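Local coordinates for protein HRI1 (Saccharomyces cerevisiae, PDB 3RBY) that is of unknown function and not essential, but interacts with HRR25 and may interact with SEC72, at residues L6-F11 and P50-F55; S136-V141 and E199-K204; N153-V158 and S221-K226; I195-K200 and S205-S210. All blocks are in the same frame, centred on the assembly; numbering follows the deposited sequence.

Interaction 1: residues L6-F11 and P50-F55; sequences LKRLLF and PFEWAF
F11 and E52 mark the closest backbone approach of L6-F11 and P50-F55, yet their CA atoms stand 10.9 Å apart, so the contact depends on long side chains spanning a gap too wide for strand pairing. Its centre is a salt bridge from R8 NH2 to E52 OE1, 2.7 Å long. R8 starts with CG anti to the backbone N (chi1 -173°) and bends at chi3, which carries NH2 across to the glutamate; E52 is extended beyond CG and meets it at about a right angle. The guanidinium and carboxylate planes are only 18° apart, but the pairing is one-pronged, since E52 OE2 lies 3.9 Å from R8 NH2. The two segments belong to strands 4-12 and 51-57 of a single antiparallel sheet, with strands 24-27 and 33-38 between them. A side-chain bridge over two intervening strands is consistent with the strong curvature of a beta-barrel, and the chain turns a corner at E52 itself. The F11 ring also abuts the carboxylate, with CD2 3.8 Å from E52 OE1 and the two planes inclined by 52°. On its far branch, R8 NH1 forms a salt bridge with E19, and E128 adds a long, weak ion pair at NE. With an alanine here in place of E52, R8 NH2 would probably lose its ion-pair mate and F11 its neighbour across the gap. K7 turns its amine back to donate from NZ to R8 O at 2.9 Å, while L9 and L10 pack against the second subunit.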
loop_
_atom_site.group_PDB
_atom_site.type_symbol
_atom_site.label_atom_id
_atom_site.label_comp_id
_atom_site.label_asym_id
_atom_site.label_seq_id
_atom_site.Cartn_x
_atom_site.Cartn_y
_atom_site.Cartn_z
ATOM N N LEU A 6 -7.457 5.855 5.566
ATOM C CA LEU A 6 -7.114 4.896 4.511
ATOM C C LEU A 6 -6.653 5.531 3.189
ATOM O O LEU A 6 -7.231 6.514 2.715
ATOM C CB LEU A 6 -8.269 3.930 4.261
ATOM C CG LEU A 6 -8.665 3.235 5.568
ATOM C CD1 LEU A 6 -9.841 3.968 6.180
ATOM C CD2 LEU A 6 -8.997 1.756 5.354
ATOM N N LYS A 7 -5.608 4.946 2.606
ATOM C CA LYS A 7 -5.053 5.401 1.340
ATOM C C LYS A 7 -5.525 4.426 0.267
ATOM O O LYS A 7 -5.371 3.206 0.428
ATOM C CB LYS A 7 -3.533 5.412 1.423
ATOM C CG LYS A 7 -2.845 6.164 0.296
ATOM C CD LYS A 7 -2.552 5.267 -0.907
ATOM C CE LYS A 7 -2.150 6.129 -2.121
ATOM N NZ LYS A 7 -1.867 5.319 -3.349
ATOM N N ARG A 8 -6.146 4.931 -0.798
ATOM C CA ARG A 8 -6.629 4.012 -1.824
ATOM C C ARG A 8 -5.462 3.526 -2.680
ATOM O O ARG A 8 -4.613 4.326 -3.079
ATOM C CB ARG A 8 -7.723 4.631 -2.699
ATOM C CG ARG A 8 -8.323 3.600 -3.633
ATOM C CD ARG A 8 -9.719 3.937 -4.121
ATOM N NE ARG A 8 -9.780 5.136 -4.958
ATOM C CZ ARG A 8 -9.385 5.181 -6.220
ATOM N NH1 ARG A 8 -8.869 4.093 -6.770
ATOM N NH2 ARG A 8 -9.478 6.303 -6.931
ATOM N N LEU A 9 -5.440 2.214 -2.942
ATOM C CA LEU A 9 -4.364 1.542 -3.681
ATOM C C LEU A 9 -4.756 1.242 -5.120
ATOM O O LEU A 9 -3.898 1.204 -6.003
ATOM C CB LEU A 9 -3.986 0.222 -3.006
ATOM C CG LEU A 9 -3.428 0.341 -1.591
ATOM C CD1 LEU A 9 -3.283 -1.048 -0.941
ATOM C CD2 LEU A 9 -2.101 1.102 -1.613
ATOM N N LEU A 10 -6.044 0.989 -5.346
ATOM C CA LEU A 10 -6.546 0.803 -6.700
ATOM C C LEU A 10 -8.049 0.950 -6.767
ATOM O O LEU A 10 -8.750 0.719 -5.776
ATOM C CB LEU A 10 -6.119 -0.551 -7.293
ATOM C CG LEU A 10 -6.878 -1.817 -6.903
ATOM C CD1 LEU A 10 -8.190 -1.949 -7.690
ATOM C CD2 LEU A 10 -6.000 -3.031 -7.151
ATOM N N PHE A 11 -8.516 1.337 -7.952
ATOM C CA PHE A 11 -9.925 1.414 -8.318
ATOM C C PHE A 11 -10.103 0.505 -9.541
ATOM O O PHE A 11 -9.272 0.526 -10.458
ATOM C CB PHE A 11 -10.267 2.859 -8.709
ATOM C CG PHE A 11 -11.738 3.117 -8.892
ATOM C CD1 PHE A 11 -12.685 2.276 -8.325
ATOM C CD2 PHE A 11 -12.175 4.202 -9.636
ATOM C CE1 PHE A 11 -14.044 2.510 -8.500
ATOM C CE2 PHE A 11 -13.538 4.445 -9.812
ATOM C CZ PHE A 11 -14.469 3.592 -9.243
ATOM N N PRO A 50 -9.316 19.200 -10.595
ATOM C CA PRO A 50 -8.348 18.102 -10.500
ATOM C C PRO A 50 -8.728 17.058 -9.462
ATOM O O PRO A 50 -7.940 16.753 -8.568
ATOM C CB PRO A 50 -7.060 18.814 -10.077
ATOM C CG PRO A 50 -7.528 20.012 -9.333
ATOM C CD PRO A 50 -8.795 20.449 -10.012
ATOM N N PHE A 51 -9.930 16.514 -9.593
ATOM C CA PHE A 51 -10.386 15.442 -8.712
ATOM C C PHE A 51 -11.170 14.422 -9.504
ATOM O O PHE A 51 -12.001 14.795 -10.347
ATOM C CB PHE A 51 -11.317 15.995 -7.637
ATOM C CG PHE A 51 -10.699 17.067 -6.795
ATOM C CD1 PHE A 51 -10.861 18.412 -7.117
ATOM C CD2 PHE A 51 -9.965 16.735 -5.673
ATOM C CE1 PHE A 51 -10.293 19.401 -6.329
ATOM C CE2 PHE A 51 -9.396 17.716 -4.880
ATOM C CZ PHE A 51 -9.554 19.054 -5.208
ATOM N N GLU A 52 -10.941 13.147 -9.216
ATOM C CA GLU A 52 -11.698 12.076 -9.841
ATOM C C GLU A 52 -13.079 12.126 -9.198
ATOM O O GLU A 52 -14.092 11.870 -9.848
ATOM C CB GLU A 52 -10.944 10.752 -9.729
ATOM C CG GLU A 52 -11.824 9.521 -9.864
ATOM C CD GLU A 52 -11.075 8.237 -9.566
ATOM O OE1 GLU A 52 -11.251 7.688 -8.459
ATOM O OE2 GLU A 52 -10.308 7.778 -10.439
ATOM N N TRP A 53 -13.104 12.465 -7.913
ATOM C CA TRP A 53 -14.346 12.563 -7.157
ATOM C C TRP A 53 -14.070 13.022 -5.727
ATOM O O TRP A 53 -12.919 13.092 -5.299
ATOM C CB TRP A 53 -14.980 11.171 -7.148
ATOM C CG TRP A 53 -16.383 11.154 -6.624
ATOM C CD1 TRP A 53 -17.299 12.162 -6.703
ATOM C CD2 TRP A 53 -17.032 10.076 -5.940
ATOM N NE1 TRP A 53 -18.477 11.779 -6.112
ATOM C CE2 TRP A 53 -18.339 10.501 -5.636
ATOM C CE3 TRP A 53 -16.635 8.791 -5.557
ATOM C CZ2 TRP A 53 -19.252 9.690 -4.964
ATOM C CZ3 TRP A 53 -17.541 7.987 -4.892
ATOM C CH2 TRP A 53 -18.834 8.439 -4.603
ATOM N N ALA A 54 -15.134 13.334 -4.995
ATOM C CA ALA A 54 -15.017 13.777 -3.610
ATOM C C ALA A 54 -16.367 13.680 -2.911
ATOM O O ALA A 54 -17.397 14.033 -3.486
ATOM C CB ALA A 54 -14.484 15.197 -3.549
ATOM N N PHE A 55 -16.363 13.201 -1.671
ATOM C CA PHE A 55 -17.603 13.046 -0.926
ATOM C C PHE A 55 -17.336 13.089 0.570
ATOM O O PHE A 55 -16.190 12.954 1.017
ATOM C CB PHE A 55 -18.355 11.765 -1.322
ATOM C CG PHE A 55 -17.630 10.471 -0.989
ATOM C CD1 PHE A 55 -17.005 9.727 -1.993
ATOM C CD2 PHE A 55 -17.613 9.972 0.310
ATOM C CE1 PHE A 55 -16.355 8.517 -1.704
ATOM C CE2 PHE A 55 -16.973 8.756 0.610
ATOM C CZ PHE A 55 -16.342 8.030 -0.403
#

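Interaction 2: residues S136-V141 and E199-K204; sequences SREDLV and EKDSGK
E138 reaches from the loop S136-V141 to K200 and D201 in the tight connection of a beta hairpin, where K200 to G203 form a type I turn between strands 192-199 and 205-211. G203 N to K200 O (2.6 Å) closes the turn, K200 N to K204 O (2.8 Å) ties the ends of the loop, and G203 takes a positive phi. Across the contact, D201 N donates to E138 OE2 at 2.6 Å with an N-H...O angle of 162°, arriving nearly along the C-O axis. E138 gets there by placing CG between its backbone N and carbonyl carbon (chi1 84°) and running straight out from it. Van der Waals contact accompanies the bond, OE2 of E138 sitting 3.3 Å from K200 CB. The carboxylates of E138 and D201 are stacked with planes 19° apart, which brings like charges together, E138 OE2 and D201 OD1 being 3.5 Å apart; a salt bridge from R175 to D201 OD1 probably eases the repulsion. Elsewhere on this loop, R137 pairs with D139 of the second subunit, and D139 with R137 of the second subunit. Water 1 completes the junction, accepting from E138 N at 3.0 Å and donating to D201 OD1 at 2.8 Å.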
loop_
_atom_site.group_PDB
_atom_site.type_symbol
_atom_site.label_atom_id
_atom_site.label_comp_id
_atom_site.label_asym_id
_atom_site.label_seq_id
_atom_site.Cartn_x
_atom_site.Cartn_y
_atom_site.Cartn_z
ATOM N N SER A 136 -0.772 9.263 12.860
ATOM C CA SER A 136 0.103 10.012 13.749
ATOM C C SER A 136 1.492 10.255 13.148
ATOM O O SER A 136 2.325 10.883 13.796
ATOM C CB SER A 136 0.205 9.341 15.114
ATOM O OG SER A 136 0.709 8.023 15.006
ATOM N N ARG A 137 1.725 9.785 11.914
ATOM C CA ARG A 137 2.989 10.034 11.196
ATOM C C ARG A 137 2.818 11.069 10.097
ATOM O O ARG A 137 1.740 11.166 9.496
ATOM C CB ARG A 137 3.494 8.749 10.545
ATOM C CG ARG A 137 3.336 7.554 11.444
ATOM C CD ARG A 137 4.210 7.722 12.656
ATOM N NE ARG A 137 5.478 7.032 12.472
ATOM C CZ ARG A 137 5.824 5.930 13.140
ATOM N NH1 ARG A 137 6.993 5.355 12.892
ATOM N NH2 ARG A 137 5.008 5.408 14.064
ATOM N N GLU A 138 3.880 11.822 9.805
ATOM C CA GLU A 138 3.837 12.758 8.672
ATOM C C GLU A 138 4.074 12.073 7.315
ATOM O O GLU A 138 3.734 12.623 6.265
ATOM C CB GLU A 138 4.788 13.937 8.875
ATOM C CG GLU A 138 6.242 13.689 8.482
ATOM C CD GLU A 138 7.119 14.913 8.740
ATOM O OE1 GLU A 138 8.261 14.948 8.237
ATOM O OE2 GLU A 138 6.667 15.839 9.456
ATOM N N ASP A 139 4.639 10.870 7.339
ATOM C CA ASP A 139 4.727 10.043 6.137
ATOM C C ASP A 139 3.551 9.057 6.066
ATOM O O ASP A 139 2.822 8.853 7.041
ATOM C CB ASP A 139 6.046 9.271 6.148
ATOM C CG ASP A 139 7.246 10.173 5.997
ATOM O OD1 ASP A 139 7.320 10.900 4.976
ATOM O OD2 ASP A 139 8.103 10.161 6.901
ATOM N N LEU A 140 3.397 8.426 4.908
ATOM C CA LEU A 140 2.391 7.390 4.724
ATOM C C LEU A 140 2.965 6.034 5.119
ATOM O O LEU A 140 3.582 5.354 4.302
ATOM C CB LEU A 140 1.927 7.352 3.267
ATOM C CG LEU A 140 0.607 8.050 2.937
ATOM C CD1 LEU A 140 0.537 9.415 3.600
ATOM C CD2 LEU A 140 0.435 8.172 1.432
ATOM N N VAL A 141 2.767 5.648 6.375
ATOM C CA VAL A 141 3.290 4.377 6.868
ATOM C C VAL A 141 2.197 3.318 6.979
ATOM O O VAL A 141 1.138 3.560 7.556
ATOM C CB VAL A 141 3.987 4.536 8.233
ATOM C CG1 VAL A 141 4.148 6.006 8.579
ATOM C CG2 VAL A 141 3.210 3.805 9.314
ATOM N N GLU A 199 0.107 18.419 9.481
ATOM C CA GLU A 199 0.953 18.970 10.540
ATOM C C GLU A 199 2.226 18.130 10.640
ATOM O O GLU A 199 2.194 16.976 11.077
ATOM C CB GLU A 199 0.235 19.036 11.893
ATOM C CG GLU A 199 1.188 19.384 13.048
ATOM C CD GLU A 199 0.493 19.494 14.407
ATOM O OE1 GLU A 199 1.098 19.092 15.437
ATOM O OE2 GLU A 199 -0.655 19.994 14.448
ATOM N N LYS A 200 3.332 18.729 10.208
ATOM C CA LYS A 200 4.643 18.096 10.163
ATOM C C LYS A 200 5.244 17.996 11.559
ATOM O O LYS A 200 4.873 18.764 12.454
ATOM C CB LYS A 200 5.592 18.944 9.296
ATOM C CG LYS A 200 5.169 19.125 7.851
ATOM C CD LYS A 200 5.393 17.857 7.048
ATOM C CE LYS A 200 5.927 18.166 5.659
ATOM N NZ LYS A 200 7.332 18.660 5.704
ATOM N N ASP A 201 6.185 17.070 11.737
ATOM C CA ASP A 201 6.905 16.943 13.003
ATOM C C ASP A 201 7.546 18.271 13.432
ATOM O O ASP A 201 7.777 18.488 14.617
ATOM C CB ASP A 201 7.973 15.843 12.931
ATOM C CG ASP A 201 7.404 14.484 12.517
ATOM O OD1 ASP A 201 6.169 14.288 12.581
ATOM O OD2 ASP A 201 8.209 13.605 12.126
ATOM N N SER A 202 7.830 19.156 12.475
ATOM C CA SER A 202 8.312 20.498 12.811
ATOM C C SER A 202 7.299 21.260 13.675
ATOM O O SER A 202 7.650 22.206 14.389
ATOM C CB SER A 202 8.667 21.307 11.550
ATOM O OG SER A 202 7.563 21.461 10.660
ATOM N N GLY A 203 6.042 20.831 13.625
ATOM C CA GLY A 203 4.976 21.545 14.301
ATOM C C GLY A 203 4.218 22.450 13.347
ATOM O O GLY A 203 3.047 22.755 13.583
ATOM N N LYS A 204 4.878 22.881 12.272
ATOM C CA LYS A 204 4.205 23.658 11.234
ATOM C C LYS A 204 3.256 22.766 10.425
ATOM O O LYS A 204 3.408 21.543 10.391
ATOM C CB LYS A 204 5.217 24.307 10.290
ATOM C CG LYS A 204 6.610 24.510 10.889
ATOM C CD LYS A 204 7.448 25.476 10.046
ATOM C CE LYS A 204 7.399 26.885 10.632
ATOM N NZ LYS A 204 6.034 27.236 11.138
HETATM O O HOH W 1 5.838 11.531 12.080
#

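Interaction 3: residues N153-V158 and S221-K226; sequences NARSIV and SYENLK. With SO4 (sulfate ion), chain F.
R155 approaches Y222 and E223 along a chain extended from CG to NE, after a first torsion (chi1 67°) that sets CG between the backbone N and the carbonyl carbon. This takes NH1 to the edge of the Y222 ring, 4.1 Å from CD1, with guanidinium and ring planes 67° apart. E223 has its CB directed away from the strand, but a bend at chi2 (-44°) swings the carboxylate back, giving a long salt bridge of 3.7 Å from OE2 to R155 NH1. Water 2 lies in the guanidinium plane, accepting from R155 NH1 and from Y222 N (3.0 Å) and donating to E223 OE2. Deeper in, I157 CD1 packs 4.0 Å from Y222 CB. A sulfate, probably from the crystallisation liquor, is held by the backbone: R155 N donates to its O1 at 3.0 Å. A leucine in place of R155 would probably leave E223 without its charge partner and water 2 without one of its donors. R155 NE is itself fixed by G174 O. The loop S221-K226 thus lies against the sheet, with Y222 touching V172 of strand 166-173 and I177 of strand 176-183, while I157 on strand 156-161 also packs on Y243 of strand 236-244.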
loop_
_atom_site.group_PDB
_atom_site.type_symbol
_atom_site.label_atom_id
_atom_site.label_comp_id
_atom_site.label_asym_id
_atom_site.label_seq_id
_atom_site.Cartn_x
_atom_site.Cartn_y
_atom_site.Cartn_z
ATOM N N ASN A 153 -2.987 6.739 19.549
ATOM C CA ASN A 153 -3.435 7.803 20.433
ATOM C C ASN A 153 -3.920 9.006 19.607
ATOM O O ASN A 153 -4.233 10.076 20.156
ATOM C CB ASN A 153 -2.303 8.217 21.379
ATOM C CG ASN A 153 -2.740 8.251 22.838
ATOM O OD1 ASN A 153 -3.362 7.300 23.332
ATOM N ND2 ASN A 153 -2.438 9.358 23.529
ATOM N N ALA A 154 -4.000 8.805 18.289
ATOM C CA ALA A 154 -4.266 9.889 17.350
ATOM C C ALA A 154 -5.556 10.618 17.685
ATOM O O ALA A 154 -6.620 10.005 17.834
ATOM C CB ALA A 154 -4.306 9.383 15.923
ATOM N N ARG A 155 -5.444 11.936 17.809
ATOM C CA ARG A 155 -6.607 12.787 17.983
ATOM C C ARG A 155 -7.599 12.590 16.839
ATOM O O ARG A 155 -7.220 12.229 15.701
ATOM C CB ARG A 155 -6.184 14.250 18.037
ATOM C CG ARG A 155 -5.639 14.738 16.725
ATOM C CD ARG A 155 -5.107 16.148 16.840
ATOM N NE ARG A 155 -4.423 16.509 15.605
ATOM C CZ ARG A 155 -4.222 17.758 15.202
ATOM N NH1 ARG A 155 -4.652 18.770 15.948
ATOM N NH2 ARG A 155 -3.600 17.991 14.053
ATOM N N SER A 156 -8.873 12.821 17.161
ATOM C CA SER A 156 -9.971 12.718 16.200
ATOM C C SER A 156 -10.887 13.915 16.418
ATOM O O SER A 156 -11.597 13.991 17.431
ATOM C CB SER A 156 -10.722 11.403 16.395
ATOM O OG SER A 156 -11.767 11.239 15.444
ATOM N N ILE A 157 -10.864 14.845 15.464
ATOM C CA ILE A 157 -11.541 16.135 15.613
ATOM C C ILE A 157 -12.339 16.481 14.360
ATOM O O ILE A 157 -11.841 16.349 13.245
ATOM C CB ILE A 157 -10.535 17.276 15.931
ATOM C CG1 ILE A 157 -9.779 16.976 17.238
ATOM C CG2 ILE A 157 -11.249 18.622 16.019
ATOM C CD1 ILE A 157 -8.613 17.929 17.530
ATOM N N VAL A 158 -13.589 16.897 14.540
ATOM C CA VAL A 158 -14.435 17.229 13.403
ATOM C C VAL A 158 -15.110 18.583 13.633
ATOM O O VAL A 158 -15.659 18.827 14.716
ATOM C CB VAL A 158 -15.503 16.140 13.159
ATOM C CG1 VAL A 158 -16.328 16.441 11.904
ATOM C CG2 VAL A 158 -14.850 14.768 13.040
ATOM N N SER A 221 -6.398 25.282 12.504
ATOM C CA SER A 221 -5.762 25.001 13.788
ATOM C C SER A 221 -6.821 24.496 14.761
ATOM O O SER A 221 -7.917 25.064 14.844
ATOM C CB SER A 221 -5.103 26.266 14.350
ATOM O OG SER A 221 -4.745 26.109 15.718
ATOM N N TYR A 222 -6.499 23.447 15.509
ATOM C CA TYR A 222 -7.507 22.786 16.330
ATOM C C TYR A 222 -7.058 22.706 17.777
ATOM O O TYR A 222 -7.592 21.930 18.576
ATOM C CB TYR A 222 -7.816 21.425 15.724
ATOM C CG TYR A 222 -7.864 21.556 14.223
ATOM C CD1 TYR A 222 -6.762 21.243 13.444
ATOM C CD2 TYR A 222 -8.981 22.089 13.593
ATOM C CE1 TYR A 222 -6.790 21.404 12.075
ATOM C CE2 TYR A 222 -9.021 22.255 12.232
ATOM C CZ TYR A 222 -7.925 21.913 11.472
ATOM O OH TYR A 222 -7.971 22.079 10.099
ATOM N N GLU A 223 -6.090 23.557 18.102
ATOM C CA GLU A 223 -5.600 23.699 19.463
ATOM C C GLU A 223 -6.592 24.431 20.366
ATOM O O GLU A 223 -7.259 25.391 19.950
ATOM C CB GLU A 223 -4.244 24.424 19.474
ATOM C CG GLU A 223 -3.122 23.616 18.828
ATOM C CD GLU A 223 -3.133 22.147 19.266
ATOM O OE1 GLU A 223 -2.696 21.838 20.398
ATOM O OE2 GLU A 223 -3.591 21.295 18.471
ATOM N N ASN A 224 -6.693 23.953 21.603
ATOM C CA ASN A 224 -7.452 24.661 22.628
ATOM C C ASN A 224 -8.896 24.928 22.215
ATOM O O ASN A 224 -9.428 26.035 22.373
ATOM C CB ASN A 224 -6.726 25.952 23.022
ATOM C CG ASN A 224 -5.268 25.704 23.406
ATOM O OD1 ASN A 224 -4.976 25.201 24.493
ATOM N ND2 ASN A 224 -4.349 26.061 22.513
ATOM N N LEU A 225 -9.516 23.889 21.670
ATOM C CA LEU A 225 -10.936 23.901 21.386
ATOM C C LEU A 225 -11.569 22.873 22.305
ATOM O O LEU A 225 -10.866 22.152 23.013
ATOM C CB LEU A 225 -11.185 23.535 19.932
ATOM C CG LEU A 225 -10.655 24.515 18.889
ATOM C CD1 LEU A 225 -10.966 24.013 17.486
ATOM C CD2 LEU A 225 -11.275 25.881 19.110
ATOM N N LYS A 226 -12.892 22.812 22.321
ATOM C CA LYS A 226 -13.560 21.686 22.969
ATOM C C LYS A 226 -14.815 21.364 22.186
ATOM O O LYS A 226 -15.212 22.143 21.309
ATOM C CB LYS A 226 -13.870 21.968 24.445
ATOM C CG LYS A 226 -14.600 23.270 24.698
ATOM C CD LYS A 226 -14.860 23.486 26.195
ATOM C CE LYS A 226 -15.571 24.812 26.418
ATOM N NZ LYS A 226 -14.841 25.928 25.735
HETATM S S SO4 F . -1.338 12.990 16.827
HETATM O O1 SO4 F . -2.780 13.098 17.092
HETATM O O2 SO4 F . -1.085 12.806 15.395
HETATM O O3 SO4 F . -0.803 11.823 17.537
HETATM O O4 SO4 F . -0.684 14.241 17.273
HETATM O O HOH W 2 -3.962 21.884 15.339
#

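Interaction 4: residues I195-K200 and S205-S210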
loop_
_atom_site.group_PDB
_atom_site.type_symbol
_atom_site.label_atom_id
_atom_site.label_comp_id
_atom_site.label_asym_id
_atom_site.label_seq_id
_atom_site.Cartn_x
_atom_site.Cartn_y
_atom_site.Cartn_z
ATOM N N ILE A 195 -9.442 21.189 1.254
ATOM C CA ILE A 195 -8.073 21.276 1.719
ATOM C C ILE A 195 -7.612 19.926 2.242
ATOM O O ILE A 195 -8.413 19.138 2.783
ATOM C CB ILE A 195 -7.921 22.304 2.828
ATOM C CG1 ILE A 195 -8.881 21.969 3.964
ATOM C CG2 ILE A 195 -8.207 23.698 2.291
ATOM C CD1 ILE A 195 -8.461 22.557 5.301
ATOM N N ARG A 196 -6.329 19.660 2.039
ATOM C CA ARG A 196 -5.655 18.552 2.678
ATOM C C ARG A 196 -4.458 19.185 3.357
ATOM O O ARG A 196 -3.609 19.791 2.701
ATOM C CB ARG A 196 -5.203 17.519 1.660
ATOM C CG ARG A 196 -5.774 16.149 1.907
ATOM C CD ARG A 196 -4.708 15.094 1.871
ATOM N NE ARG A 196 -4.386 14.693 0.515
ATOM C CZ ARG A 196 -5.118 13.889 -0.262
ATOM N NH1 ARG A 196 -4.677 13.600 -1.476
ATOM N NH2 ARG A 196 -6.271 13.374 0.139
ATOM N N LEU A 197 -4.427 19.093 4.678
ATOM C CA LEU A 197 -3.431 19.797 5.457
ATOM C C LEU A 197 -2.658 18.766 6.260
ATOM O O LEU A 197 -3.245 17.794 6.741
ATOM C CB LEU A 197 -4.133 20.751 6.416
ATOM C CG LEU A 197 -3.928 22.258 6.357
ATOM C CD1 LEU A 197 -4.610 22.852 7.575
ATOM C CD2 LEU A 197 -2.442 22.641 6.325
ATOM N N LEU A 198 -1.351 18.970 6.408
ATOM C CA LEU A 198 -0.530 18.043 7.171
ATOM C C LEU A 198 0.261 18.807 8.216
ATOM O O LEU A 198 0.988 19.756 7.883
ATOM C CB LEU A 198 0.412 17.269 6.238
ATOM C CG LEU A 198 1.403 16.257 6.837
ATOM C CD1 LEU A 198 0.677 15.074 7.463
ATOM C CD2 LEU A 198 2.385 15.770 5.758
ATOM N N GLU A 199 0.107 18.419 9.481
ATOM C CA GLU A 199 0.953 18.970 10.540
ATOM C C GLU A 199 2.226 18.130 10.640
ATOM O O GLU A 199 2.194 16.976 11.077
ATOM C CB GLU A 199 0.235 19.036 11.893
ATOM C CG GLU A 199 1.188 19.384 13.048
ATOM C CD GLU A 199 0.493 19.494 14.407
ATOM O OE1 GLU A 199 1.098 19.092 15.437
ATOM O OE2 GLU A 199 -0.655 19.994 14.448
ATOM N N LYS A 200 3.332 18.729 10.208
ATOM C CA LYS A 200 4.643 18.096 10.163
ATOM C C LYS A 200 5.244 17.996 11.559
ATOM O O LYS A 200 4.873 18.764 12.454
ATOM C CB LYS A 200 5.592 18.944 9.296
ATOM C CG LYS A 200 5.169 19.125 7.851
ATOM C CD LYS A 200 5.393 17.857 7.048
ATOM C CE LYS A 200 5.927 18.166 5.659
ATOM N NZ LYS A 200 7.332 18.660 5.704
ATOM N N SER A 205 2.273 23.382 9.777
ATOM C CA SER A 205 1.357 22.644 8.917
ATOM C C SER A 205 1.613 23.027 7.478
ATOM O O SER A 205 2.102 24.116 7.187
ATOM C CB SER A 205 -0.099 22.934 9.280
ATOM O OG SER A 205 -0.386 22.464 10.579
ATOM N N GLU A 206 1.282 22.128 6.572
ATOM C CA GLU A 206 1.559 22.382 5.177
ATOM C C GLU A 206 0.397 21.902 4.319
ATOM O O GLU A 206 -0.223 20.873 4.622
ATOM C CB GLU A 206 2.888 21.710 4.797
ATOM C CG GLU A 206 2.928 21.063 3.414
ATOM C CD GLU A 206 4.321 20.530 3.066
ATOM O OE1 GLU A 206 4.479 19.991 1.944
ATOM O OE2 GLU A 206 5.248 20.656 3.914
ATOM N N PHE A 207 0.089 22.657 3.267
ATOM C CA PHE A 207 -1.020 22.334 2.362
ATOM C C PHE A 207 -0.590 21.364 1.297
ATOM O O PHE A 207 0.169 21.722 0.400
ATOM C CB PHE A 207 -1.558 23.604 1.682
ATOM C CG PHE A 207 -2.339 24.500 2.606
ATOM C CD1 PHE A 207 -3.699 24.288 2.818
ATOM C CD2 PHE A 207 -1.716 25.541 3.281
ATOM C CE1 PHE A 207 -4.427 25.109 3.687
ATOM C CE2 PHE A 207 -2.435 26.363 4.152
ATOM C CZ PHE A 207 -3.791 26.147 4.354
ATOM N N LEU A 208 -1.086 20.141 1.369
ATOM C CA LEU A 208 -0.795 19.158 0.339
ATOM C C LEU A 208 -1.673 19.431 -0.870
ATOM O O LEU A 208 -1.361 19.044 -2.001
ATOM C CB LEU A 208 -1.072 17.755 0.865
ATOM C CG LEU A 208 -0.256 17.345 2.087
ATOM C CD1 LEU A 208 -0.405 15.850 2.325
ATOM C CD2 LEU A 208 1.227 17.728 1.925
ATOM N N LEU A 209 -2.785 20.104 -0.610
ATOM C CA LEU A 209 -3.786 20.359 -1.621
ATOM C C LEU A 209 -4.710 21.456 -1.097
ATOM O O LEU A 209 -4.962 21.559 0.115
ATOM C CB LEU A 209 -4.524 19.063 -1.923
ATOM C CG LEU A 209 -5.923 18.990 -2.509
ATOM C CD1 LEU A 209 -6.295 17.521 -2.546
ATOM C CD2 LEU A 209 -6.931 19.745 -1.662
ATOM N N SER A 210 -5.160 22.308 -2.011
ATOM C CA SER A 210 -5.977 23.462 -1.668
ATOM C C SER A 210 -6.695 23.953 -2.914
ATOM O O SER A 210 -6.081 24.508 -3.825
ATOM C CB SER A 210 -5.112 24.578 -1.081
ATOM O OG SER A 210 -5.846 25.784 -0.963
#
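L197 and F207 are brought together by their first torsions: chi1 of -118° in L197, away from a staggered value, and -72° in F207 set the two side chains alongside, pointing the same way. L197 CD2 then sits squarely over the ring, 4.0 Å from the F207 centroid and 5° off the normal, a CH-pi contact, while I195 CG2 meets the ring edge. Beyond E199, K200 folds at three torsions to put NZ 3.4 Å from E206 OE2, a long, weak salt bridge at the end of the hairpin. The other sheet face carries R196, L198 and L209, where L209 CD1 lies over one face of the R196 guanidinium, offset toward its rim. R196 is further fixed by hydrogen bonds to F22 O and Q178 and by a cation-pi contact with F22. Backbone pairing is antiparallel: L198 N donates to E206 O (2.8 Å), and E206 N returns to L198 O at 2.7 Å. Nearer the strand break, R196 N donates to L209 O at 3.0 Å, and R196 O receives both L208 N (2.9 Å) and, weakly, L209 N (3.4 Å). Two residues facing one, with the register shifting between R196 and L197, make a classic beta bulge in the hairpin of strands 192-199 and 205-211, strand 205-211 being outermost in its antiparallel sheet within this chain.

Interactions 1, 3 and 4 are all partly buried, 1 lying nearest the centre of the chain; interaction 2 is a surface contact of polar groups and shares E199 and K200 with 4. In 1 an ion pair between a buried arginine and a partly exposed glutamate spans strands of the larger sheet. Interactions 3 and 4 serve the other sheet: 4 pairs two adjacent strands through backbone bonds and apolar packing, whereas 3 lays a loop on it through an aromatic side chain, a long ion pair and water. E199 also links 2 and 4 to 3 through a weak ion pair with R155. F51 packing on L209 connects the sheets; 1 and 2 both touch the second subunit.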